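PDB 3MBJ: putative phosphomethylpyrimidine kinase from Bacteroides thetaiotaomicron, which probably uses ATP to phosphorylate pyridoxal or a related form of vitamin B6, as a metal-dependent kinase of the ribokinase clan. Local coordinates for residues G224-S229 / T249-Q254; K195-A200 / Y208-C213; L216-P221 / A258-E263. All blocks are in the same frame, centred on the assembly; numbering follows the deposited sequence. Where two conformers were deposited one is given.

Contact 1: residues G224-S229 / T249-Q254; sequences GDTFTS and TQFILQ. With SO4 (sulfate ion), chain F.
Thr226 turns its methyl group onto the end of Ile252 and, with the same carbon, reaches Phe251, joining helix 223-236 to helix 241-260 in the interior of a ribokinase-type fold. The short helical segments run roughly antiparallel, at 141°, with axes 9.4 Å apart. Gly222 to Asp225 read Gly-Thr-Gly-Asp, the sequence with which this clan starts the helix, and Gly224 and Asp225 open the segment.

The Thr226 methyl can face across because CG2 stands anti to the backbone N, while OG1 bonds back to the carbonyl of Gly222. Threonine suits a buried helix face for this reason: its hydroxyl is satisfied by its own chain and its methyl is left for packing. Thr226 CG2 lies 3.2 Å from Ile252 CD1, tighter than usual van der Waals contact, so the exact placing of this pair is doubtful. Thr226 CG2 also comes in plane to the edge of the Phe251 ring, 3.7 Å from Phe251 CE2.

Phe227, one residue on, runs alongside Thr249 and points the same way; its ring edge meets the threonine methyl, with Phe227 CE1 3.8 Å from Thr249 CG2. Thr249 repeats the economy of Thr226, for its OG1 bonds to the carbonyl of Leu245. Ile252 lies against both Thr226 and Phe227, its CG1 4.4 Å from Phe227 CD1.

Ser229 OG and Ser229 N grip the carbonyl oxygen of Asp225 from opposite faces of its plane. At the helix start the N-H groups of Gly222 and Gly224 both bind a sulfate, consistent with the anion-binding helix start of ribokinase relatives. A CB on Gly224 would crowd this ion, which suggests why a residue without a side chain fits an anion site; sulfate O4 accepts from Gly224 N at 2.9 Å.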
loop_
_atom_site.group_PDB
_atom_site.type_symbol
_atom_site.label_atom_id
_atom_site.label_comp_id
_atom_site.label_asym_id
_atom_site.label_seq_id
_atom_site.Cartn_x
_atom_site.Cartn_y
_atom_site.Cartn_z
ATOM N N GLY A 224 11.875 19.362 -17.509
ATOM C CA GLY A 224 12.881 19.917 -16.628
ATOM C C GLY A 224 12.337 20.319 -15.285
ATOM O O GLY A 224 12.956 20.041 -14.275
ATOM N N ASP A 225 11.181 20.974 -15.272
ATOM C CA ASP A 225 10.544 21.393 -14.017
ATOM C C ASP A 225 10.099 20.174 -13.185
ATOM O O ASP A 225 10.151 20.177 -11.939
ATOM C CB ASP A 225 9.325 22.271 -14.281
ATOM C CG ASP A 225 9.661 23.583 -14.993
ATOM O OD1 ASP A 225 10.668 24.207 -14.657
ATOM O OD2 ASP A 225 8.872 24.045 -15.849
ATOM N N THR A 226 9.654 19.135 -13.876
ATOM C CA THR A 226 9.321 17.891 -13.212
ATOM C C THR A 226 10.559 17.250 -12.568
ATOM O O THR A 226 10.514 16.845 -11.413
ATOM C CB THR A 226 8.611 16.908 -14.205
ATOM O OG1 THR A 226 7.495 17.588 -14.747
ATOM C CG2 THR A 226 8.093 15.603 -13.490
ATOM N N PHE A 227 11.636 17.128 -13.341
ATOM C CA PHE A 227 12.860 16.577 -12.836
ATOM C C PHE A 227 13.262 17.300 -11.533
ATOM O O PHE A 227 13.450 16.678 -10.474
ATOM C CB PHE A 227 13.963 16.719 -13.874
ATOM C CG PHE A 227 15.258 16.095 -13.464
ATOM C CD1 PHE A 227 15.441 14.737 -13.557
ATOM C CD2 PHE A 227 16.294 16.868 -13.013
ATOM C CE1 PHE A 227 16.635 14.157 -13.167
ATOM C CE2 PHE A 227 17.495 16.287 -12.619
ATOM C CZ PHE A 227 17.661 14.936 -12.691
ATOM N N THR A 228 13.370 18.615 -11.619
ATOM C CA THR A 228 14.010 19.361 -10.576
ATOM C C THR A 228 13.096 19.433 -9.367
ATOM O O THR A 228 13.592 19.522 -8.259
ATOM C CB THR A 228 14.454 20.736 -11.062
ATOM O OG1 THR A 228 15.458 20.567 -12.085
ATOM C CG2 THR A 228 15.043 21.539 -9.923
ATOM N N SER A 229 11.775 19.358 -9.580
ATOM C CA SER A 229 10.836 19.227 -8.458
ATOM C C SER A 229 11.060 17.924 -7.709
ATOM O O SER A 229 11.001 17.922 -6.494
ATOM C CB SER A 229 9.355 19.298 -8.898
ATOM O OG SER A 229 9.056 20.533 -9.519
ATOM N N THR A 249 14.983 10.496 -12.157
ATOM C CA THR A 249 15.114 9.989 -13.530
ATOM C C THR A 249 14.076 8.875 -13.763
ATOM O O THR A 249 13.449 8.846 -14.812
ATOM C CB THR A 249 16.515 9.443 -13.842
ATOM O OG1 THR A 249 16.870 8.524 -12.824
ATOM C CG2 THR A 249 17.549 10.525 -13.829
ATOM N N GLN A 250 13.860 7.998 -12.774
ATOM C CA GLN A 250 12.893 6.896 -12.903
ATOM C C GLN A 250 11.472 7.411 -12.957
ATOM O O GLN A 250 10.661 6.921 -13.719
ATOM C CB GLN A 250 13.029 5.851 -11.762
ATOM C CG GLN A 250 14.319 5.013 -11.915
ATOM C CD GLN A 250 14.449 3.929 -10.893
ATOM O OE1 GLN A 250 13.446 3.368 -10.426
ATOM N NE2 GLN A 250 15.686 3.612 -10.526
ATOM N N PHE A 251 11.197 8.437 -12.158
ATOM C CA PHE A 251 9.881 9.040 -12.138
ATOM C C PHE A 251 9.532 9.623 -13.501
ATOM O O PHE A 251 8.464 9.332 -14.048
ATOM C CB PHE A 251 9.818 10.134 -11.106
ATOM C CG PHE A 251 8.512 10.812 -11.053
ATOM C CD1 PHE A 251 7.446 10.186 -10.404
ATOM C CD2 PHE A 251 8.327 12.048 -11.623
ATOM C CE1 PHE A 251 6.216 10.749 -10.313
ATOM C CE2 PHE A 251 7.052 12.678 -11.544
ATOM C CZ PHE A 251 5.991 11.992 -10.887
ATOM N N ILE A 252 10.440 10.425 -14.049
ATOM C CA ILE A 252 10.273 10.934 -15.423
ATOM C C ILE A 252 10.091 9.791 -16.465
ATOM O O ILE A 252 9.212 9.858 -17.338
ATOM C CB ILE A 252 11.460 11.792 -15.861
ATOM C CG1 ILE A 252 11.586 13.062 -14.998
ATOM C CG2 ILE A 252 11.303 12.171 -17.345
ATOM C CD1 ILE A 252 10.393 13.943 -15.050
ATOM N N LEU A 253 10.939 8.773 -16.392
ATOM C CA LEU A 253 10.862 7.612 -17.312
ATOM C C LEU A 253 9.486 6.931 -17.204
ATOM O O LEU A 253 8.826 6.633 -18.201
ATOM C CB LEU A 253 11.990 6.634 -16.986
ATOM C CG LEU A 253 12.210 5.478 -17.956
ATOM C CD1 LEU A 253 12.333 5.977 -19.445
ATOM C CD2 LEU A 253 13.451 4.574 -17.515
ATOM N N GLN A 254 9.022 6.741 -15.972
ATOM C CA GLN A 254 7.676 6.181 -15.757
ATOM C C GLN A 254 6.585 7.021 -16.393
ATOM O O GLN A 254 5.624 6.480 -17.004
ATOM C CB GLN A 254 7.397 5.980 -14.275
ATOM C CG GLN A 254 8.133 4.816 -13.664
ATOM C CD GLN A 254 8.430 4.983 -12.192
ATOM O OE1 GLN A 254 7.709 5.700 -11.439
ATOM N NE2 GLN A 254 9.435 4.237 -11.734
HETATM S S SO4 F . 11.480 21.175 -20.962
HETATM O O1 SO4 F . 12.429 21.513 -22.022
HETATM O O2 SO4 F . 11.120 19.767 -21.177
HETATM O O3 SO4 F . 10.347 22.110 -21.022
HETATM O O4 SO4 F . 12.116 21.311 -19.664
#

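Contact 2: residues K195-A200 / Y208-C213; sequences KTSVYA and YWKVTC
Lys210 lies along Tyr199, both side chains pointing the same way from a non-hydrogen-bonded pair of the antiparallel hairpin 195-202/207-214. Strand 195-202 also pairs with strand 181-188, and 207-214 with 289-290, so the hairpin extends the large mixed sheet. Lys210 CB sits over the tyrosine ring, 4.0 Å from the centroid and only 9° off the normal, a CH-pi contact. Farther out, Lys210 CD comes 4.1 Å from Tyr199 CE2, and the bend at chi3 (-108°) carries the chain toward the phenol end of the ring. There Lys210 CE lies 3.6 Å from Tyr199 CZ, and Lys210 NZ donates a hydrogen bond to Tyr199 OH at 3.0 Å. A long aliphatic chain with a charged tip thus matches an aromatic face with a polar end.

Both polar ends also reach Asp164: OD2 takes the salt bridge from Lys210 and OD1 the hydrogen bond with Tyr199. A phenylalanine in place of Tyr199 has no hydroxyl, and would probably leave Asp164 OD1 without that mate and the lysine tip freer to turn.

On the same face, Thr212 OG1 donates to Ser197 OG at 3.0 Å, two small hydroxyl residues pairing directly across the strands. On the other face branched Val198 and Val211 and small Ala200 pack closely against helix 241-260, while Trp209 reaches Pro242 and the Tyr288 ring. Between the faces, three hydrogen-bonded pairs, Thr196 with Cys213, Val198 with Val211 and Ala200 with Trp209, give two bonds each; that from Thr196 N to Cys213 O is almost straight, at 176°.

The hairpin is therefore two-sided in chemistry. Val198, Val211, Ala200 and Trp209 bury apolar groups against a helix, while on the other face Asp164 probably balances the charge of Lys210 and helps fix the tyrosine hydroxyl.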
loop_
_atom_site.group_PDB
_atom_site.type_symbol
_atom_site.label_atom_id
_atom_site.label_comp_id
_atom_site.label_asym_id
_atom_site.label_seq_id
_atom_site.Cartn_x
_atom_site.Cartn_y
_atom_site.Cartn_z
ATOM N N LYS A 195 19.686 6.119 -25.539
ATOM C CA LYS A 195 19.990 6.199 -24.094
ATOM C C LYS A 195 20.287 7.672 -23.710
ATOM O O LYS A 195 20.858 8.419 -24.498
ATOM C CB LYS A 195 21.219 5.313 -23.811
ATOM C CG LYS A 195 21.105 4.254 -22.713
ATOM C CD LYS A 195 20.449 2.942 -23.195
ATOM C CE LYS A 195 20.391 1.838 -22.072
ATOM N NZ LYS A 195 19.689 2.236 -20.772
ATOM N N THR A 196 19.892 8.105 -22.512
ATOM C CA THR A 196 20.275 9.457 -22.012
ATOM C C THR A 196 20.826 9.387 -20.558
ATOM O O THR A 196 20.712 8.361 -19.904
ATOM C CB THR A 196 19.098 10.462 -22.146
ATOM O OG1 THR A 196 19.582 11.799 -21.970
ATOM C CG2 THR A 196 17.998 10.143 -21.146
ATOM N N SER A 197 21.424 10.477 -20.080
ATOM C CA SER A 197 22.255 10.492 -18.847
ATOM C C SER A 197 22.132 11.760 -18.038
ATOM O O SER A 197 22.033 12.862 -18.618
ATOM C CB SER A 197 23.732 10.428 -19.230
ATOM O OG SER A 197 24.210 9.128 -19.080
ATOM N N VAL A 198 22.193 11.609 -16.715
ATOM C CA VAL A 198 22.304 12.716 -15.796
ATOM C C VAL A 198 23.619 12.550 -15.034
ATOM O O VAL A 198 23.966 11.440 -14.634
ATOM C CB VAL A 198 21.144 12.730 -14.785
ATOM C CG1 VAL A 198 21.237 13.950 -13.891
ATOM C CG2 VAL A 198 19.798 12.663 -15.511
ATOM N N TYR A 199 24.342 13.650 -14.836
ATOM C CA TYR A 199 25.574 13.641 -14.069
ATOM C C TYR A 199 25.434 14.590 -12.939
ATOM O O TYR A 199 24.698 15.567 -13.045
ATOM C CB TYR A 199 26.728 14.159 -14.897
ATOM C CG TYR A 199 27.204 13.186 -15.910
ATOM C CD1 TYR A 199 26.397 12.805 -16.976
ATOM C CD2 TYR A 199 28.482 12.651 -15.826
ATOM C CE1 TYR A 199 26.856 11.883 -17.911
ATOM C CE2 TYR A 199 28.943 11.763 -16.749
ATOM C CZ TYR A 199 28.136 11.375 -17.793
ATOM O OH TYR A 199 28.622 10.460 -18.702
ATOM N N ALA A 200 26.215 14.349 -11.891
ATOM C CA ALA A 200 26.217 15.225 -10.731
ATOM C C ALA A 200 27.560 15.230 -10.015
ATOM O O ALA A 200 28.294 14.229 -10.014
ATOM C CB ALA A 200 25.119 14.827 -9.773
ATOM N N TYR A 208 31.442 12.267 -7.664
ATOM C CA TYR A 208 30.769 12.385 -8.931
ATOM C C TYR A 208 29.898 11.149 -9.217
ATOM O O TYR A 208 30.361 10.011 -9.090
ATOM C CB TYR A 208 31.791 12.515 -10.037
ATOM C CG TYR A 208 32.706 13.719 -9.945
ATOM C CD1 TYR A 208 33.817 13.708 -9.113
ATOM C CD2 TYR A 208 32.486 14.852 -10.741
ATOM C CE1 TYR A 208 34.682 14.785 -9.067
ATOM C CE2 TYR A 208 33.349 15.925 -10.697
ATOM C CZ TYR A 208 34.442 15.894 -9.859
ATOM O OH TYR A 208 35.315 16.958 -9.802
ATOM N N TRP A 209 28.675 11.406 -9.657
ATOM C CA TRP A 209 27.651 10.398 -9.830
ATOM C C TRP A 209 27.081 10.505 -11.222
ATOM O O TRP A 209 27.081 11.566 -11.801
ATOM C CB TRP A 209 26.498 10.632 -8.847
ATOM C CG TRP A 209 26.910 10.642 -7.424
ATOM C CD1 TRP A 209 27.065 11.733 -6.619
ATOM C CD2 TRP A 209 27.250 9.499 -6.627
ATOM N NE1 TRP A 209 27.473 11.344 -5.356
ATOM C CE2 TRP A 209 27.574 9.973 -5.332
ATOM C CE3 TRP A 209 27.277 8.125 -6.873
ATOM C CZ2 TRP A 209 27.957 9.123 -4.304
ATOM C CZ3 TRP A 209 27.648 7.285 -5.855
ATOM C CH2 TRP A 209 27.964 7.786 -4.572
ATOM N N LYS A 210 26.604 9.407 -11.772
ATOM C CA LYS A 210 25.805 9.466 -12.987
ATOM C C LYS A 210 24.703 8.415 -12.971
ATOM O O LYS A 210 24.841 7.369 -12.345
ATOM C CB LYS A 210 26.688 9.357 -14.246
ATOM C CG LYS A 210 26.833 7.992 -14.851
ATOM C CD LYS A 210 27.999 7.904 -15.791
ATOM C CE LYS A 210 27.614 7.811 -17.204
ATOM N NZ LYS A 210 28.881 7.535 -17.981
ATOM N N VAL A 211 23.596 8.728 -13.632
ATOM C CA VAL A 211 22.496 7.771 -13.838
ATOM C C VAL A 211 22.230 7.741 -15.323
ATOM O O VAL A 211 22.156 8.794 -15.921
ATOM C CB VAL A 211 21.225 8.196 -13.081
ATOM C CG1 VAL A 211 19.981 7.492 -13.658
ATOM C CG2 VAL A 211 21.406 7.922 -11.578
ATOM N N THR A 212 22.094 6.555 -15.915
ATOM C CA THR A 212 21.827 6.412 -17.361
ATOM C C THR A 212 20.497 5.698 -17.509
ATOM O O THR A 212 20.214 4.783 -16.747
ATOM C CB THR A 212 22.966 5.633 -18.091
ATOM O OG1 THR A 212 24.207 6.352 -17.964
ATOM C CG2 THR A 212 22.669 5.437 -19.587
ATOM N N CYS A 213 19.638 6.149 -18.421
ATOM C CA CYS A 213 18.359 5.463 -18.639
ATOM C C CYS A 213 17.911 5.552 -20.095
ATOM O O CYS A 213 18.411 6.369 -20.845
ATOM C CB CYS A 213 17.278 6.067 -17.740
ATOM S SG CYS A 213 16.799 7.665 -18.371
#

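Contact 3: residues L216-P221 / A258-E263; sequences LPAHYP and ATFGYE
Phe260, in the weakly bonded turn late in helix 241-260, lays its ring against the loop 216-221, which leads from the hairpin strand 207-214 to helix 223-236. Its chi1 of -166° sets CG anti to the backbone N and swings the ring out to the loop.

The apolar contacts take one face and the edge of this ring. Leu216 comes over the face: its CD2 makes a CH-pi contact, 4.3 Å from the Phe260 centroid and 27° off the normal, and branched leucine can offer one methyl here while also packing on Leu253 of the same helix. Ala218 brings CB to the ring edge, in plane, 3.9 Å from Phe260 CD1; so small a side chain lets the loop backbone pass close by. Pro217 crosses the ring at about a right angle, its CD 3.8 Å from Phe260 CZ. Tyr220 and Thr259 come from opposite directions, with Tyr220 CE1 3.4 Å from Thr259 CG2.

The polar groups mostly shape the two chains, for no hydrogen bond joins them. Pro217 is the centre of an inverse gamma turn, closed by Ala218 N on Leu216 O at 2.8 Å, a tight bend to which a proline's fixed phi is suited. Pro217 O lies in the plane of the Phe260 ring, 3.8 Å from Phe260 CE1, against the weakly positive edge. Tyr220 OH is also near that edge, 3.8 Å from Phe260 CD1. Thr259 OG1 bonds instead to the carbonyl of Gly255, which leaves its methyl to face Tyr220.

Phe260 also packs on Tyr288 of a second subunit, so the ring belongs to loop, helix and interface together. Such a joint depends on fit of shape and on burial of carbon, with little direction imposed by polar bonds.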
loop_
_atom_site.group_PDB
_atom_site.type_symbol
_atom_site.label_atom_id
_atom_site.label_comp_id
_atom_site.label_asym_id
_atom_site.label_seq_id
_atom_site.Cartn_x
_atom_site.Cartn_y
_atom_site.Cartn_z
ATOM N N LEU A 216 13.310 7.869 -25.009
ATOM C CA LEU A 216 12.184 7.723 -25.951
ATOM C C LEU A 216 12.126 8.995 -26.818
ATOM O O LEU A 216 12.365 10.086 -26.320
ATOM C CB LEU A 216 10.880 7.462 -25.188
ATOM C CG LEU A 216 10.804 6.046 -24.560
ATOM C CD1 LEU A 216 11.646 5.925 -23.265
ATOM C CD2 LEU A 216 9.345 5.574 -24.348
ATOM N N PRO A 217 11.893 8.851 -28.133
ATOM C CA PRO A 217 11.958 10.047 -29.000
ATOM C C PRO A 217 10.713 10.930 -28.897
ATOM O O PRO A 217 9.861 10.905 -29.765
ATOM C CB PRO A 217 12.100 9.453 -30.413
ATOM C CG PRO A 217 11.354 8.156 -30.335
ATOM C CD PRO A 217 11.576 7.633 -28.897
ATOM N N ALA A 218 10.613 11.705 -27.825
ATOM C CA ALA A 218 9.485 12.622 -27.641
ATOM C C ALA A 218 9.919 13.733 -26.671
ATOM O O ALA A 218 10.619 13.471 -25.702
ATOM C CB ALA A 218 8.293 11.874 -27.123
ATOM N N HIS A 219 9.564 14.972 -26.980
ATOM C CA HIS A 219 9.831 16.091 -26.110
ATOM C C HIS A 219 8.511 16.470 -25.431
ATOM O O HIS A 219 7.529 16.752 -26.102
ATOM C CB HIS A 219 10.390 17.282 -26.907
ATOM C CG HIS A 219 10.501 18.562 -26.111
ATOM N ND1 HIS A 219 11.304 18.680 -24.993
ATOM C CD2 HIS A 219 9.917 19.781 -26.278
ATOM C CE1 HIS A 219 11.201 19.905 -24.498
ATOM N NE2 HIS A 219 10.374 20.597 -25.264
ATOM N N TYR A 220 8.495 16.461 -24.114
ATOM C CA TYR A 220 7.326 16.919 -23.360
ATOM C C TYR A 220 7.732 18.149 -22.561
ATOM O O TYR A 220 8.522 18.030 -21.613
ATOM C CB TYR A 220 6.813 15.844 -22.421
ATOM C CG TYR A 220 6.485 14.538 -23.072
ATOM C CD1 TYR A 220 5.238 14.325 -23.645
ATOM C CD2 TYR A 220 7.414 13.501 -23.100
ATOM C CE1 TYR A 220 4.916 13.111 -24.261
ATOM C CE2 TYR A 220 7.090 12.270 -23.705
ATOM C CZ TYR A 220 5.842 12.096 -24.277
ATOM O OH TYR A 220 5.524 10.925 -24.853
ATOM N N PRO A 221 7.240 19.334 -22.961
ATOM C CA PRO A 221 7.516 20.531 -22.200
ATOM C C PRO A 221 7.102 20.337 -20.736
ATOM O O PRO A 221 6.075 19.712 -20.443
ATOM C CB PRO A 221 6.660 21.597 -22.892
ATOM C CG PRO A 221 6.498 21.094 -24.288
ATOM C CD PRO A 221 6.390 19.611 -24.132
ATOM N N ALA A 258 4.145 5.971 -19.488
ATOM C CA ALA A 258 2.694 6.110 -19.341
ATOM C C ALA A 258 2.088 7.012 -20.434
ATOM O O ALA A 258 0.915 6.938 -20.673
ATOM C CB ALA A 258 2.346 6.652 -17.919
ATOM N N THR A 259 2.888 7.837 -21.129
ATOM C CA THR A 259 2.378 8.805 -22.088
ATOM C C THR A 259 2.586 8.396 -23.558
ATOM O O THR A 259 1.657 8.476 -24.365
ATOM C CB THR A 259 3.022 10.178 -21.821
ATOM O OG1 THR A 259 2.865 10.538 -20.421
ATOM C CG2 THR A 259 2.424 11.296 -22.786
ATOM N N PHE A 260 3.813 7.972 -23.892
ATOM C CA PHE A 260 4.257 7.631 -25.259
ATOM C C PHE A 260 3.438 6.607 -26.061
ATOM O O PHE A 260 3.387 6.659 -27.271
ATOM C CB PHE A 260 5.734 7.181 -25.173
ATOM C CG PHE A 260 6.446 7.103 -26.504
ATOM C CD1 PHE A 260 7.037 8.232 -27.056
ATOM C CD2 PHE A 260 6.588 5.889 -27.150
ATOM C CE1 PHE A 260 7.741 8.148 -28.264
ATOM C CE2 PHE A 260 7.262 5.804 -28.373
ATOM C CZ PHE A 260 7.829 6.940 -28.931
ATOM N N GLY A 261 2.756 5.681 -25.404
ATOM C CA GLY A 261 1.972 4.686 -26.145
ATOM C C GLY A 261 0.633 5.166 -26.703
ATOM O O GLY A 261 -0.016 4.429 -27.417
ATOM N N TYR A 262 0.218 6.383 -26.372
ATOM C CA TYR A 262 -1.032 6.965 -26.869
ATOM C C TYR A 262 -0.750 7.849 -28.107
ATOM O O TYR A 262 0.316 8.462 -28.179
ATOM C CB TYR A 262 -1.654 7.872 -25.784
ATOM C CG TYR A 262 -2.126 7.177 -24.544
ATOM C CD1 TYR A 262 -3.260 6.315 -24.558
ATOM C CD2 TYR A 262 -1.497 7.397 -23.333
ATOM C CE1 TYR A 262 -3.711 5.665 -23.360
ATOM C CE2 TYR A 262 -1.931 6.762 -22.166
ATOM C CZ TYR A 262 -3.007 5.880 -22.182
ATOM O OH TYR A 262 -3.375 5.312 -20.972
ATOM N N GLU A 263 -1.674 7.915 -29.078
ATOM C CA GLU A 263 -1.727 9.085 -29.995
ATOM C C GLU A 263 -2.009 10.320 -29.108
ATOM O O GLU A 263 -2.994 10.373 -28.390
ATOM C CB GLU A 263 -2.799 8.912 -31.092
ATOM C CG GLU A 263 -2.660 7.617 -31.899
ATOM C CD GLU A 263 -1.233 7.408 -32.418
ATOM O OE1 GLU A 263 -0.701 8.352 -32.987
ATOM O OE2 GLU A 263 -0.610 6.331 -32.233
#

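Overall arrangement
Along the chain the hairpin of contact 2 comes first; the loop 216-221 of contact 3 follows strand 207-214 and leads into helix 223-236 of contact 1, and helix 241-260 then supplies the second half of contacts 1 and 3. Contact 1, the most central, lies about 13 Å from contact 2 and about 14 Å from contact 3, centre to centre, while contacts 2 and 3 are about 21 Å apart. Thr249 packs on Val198 and Val211, and Leu253 on Leu216. Helix 241-260 thus packs on the hairpin near one end of the large sheet, on helix 223-236, whose start binds the sulfate, and on the loop 216-221 beside a subunit interface.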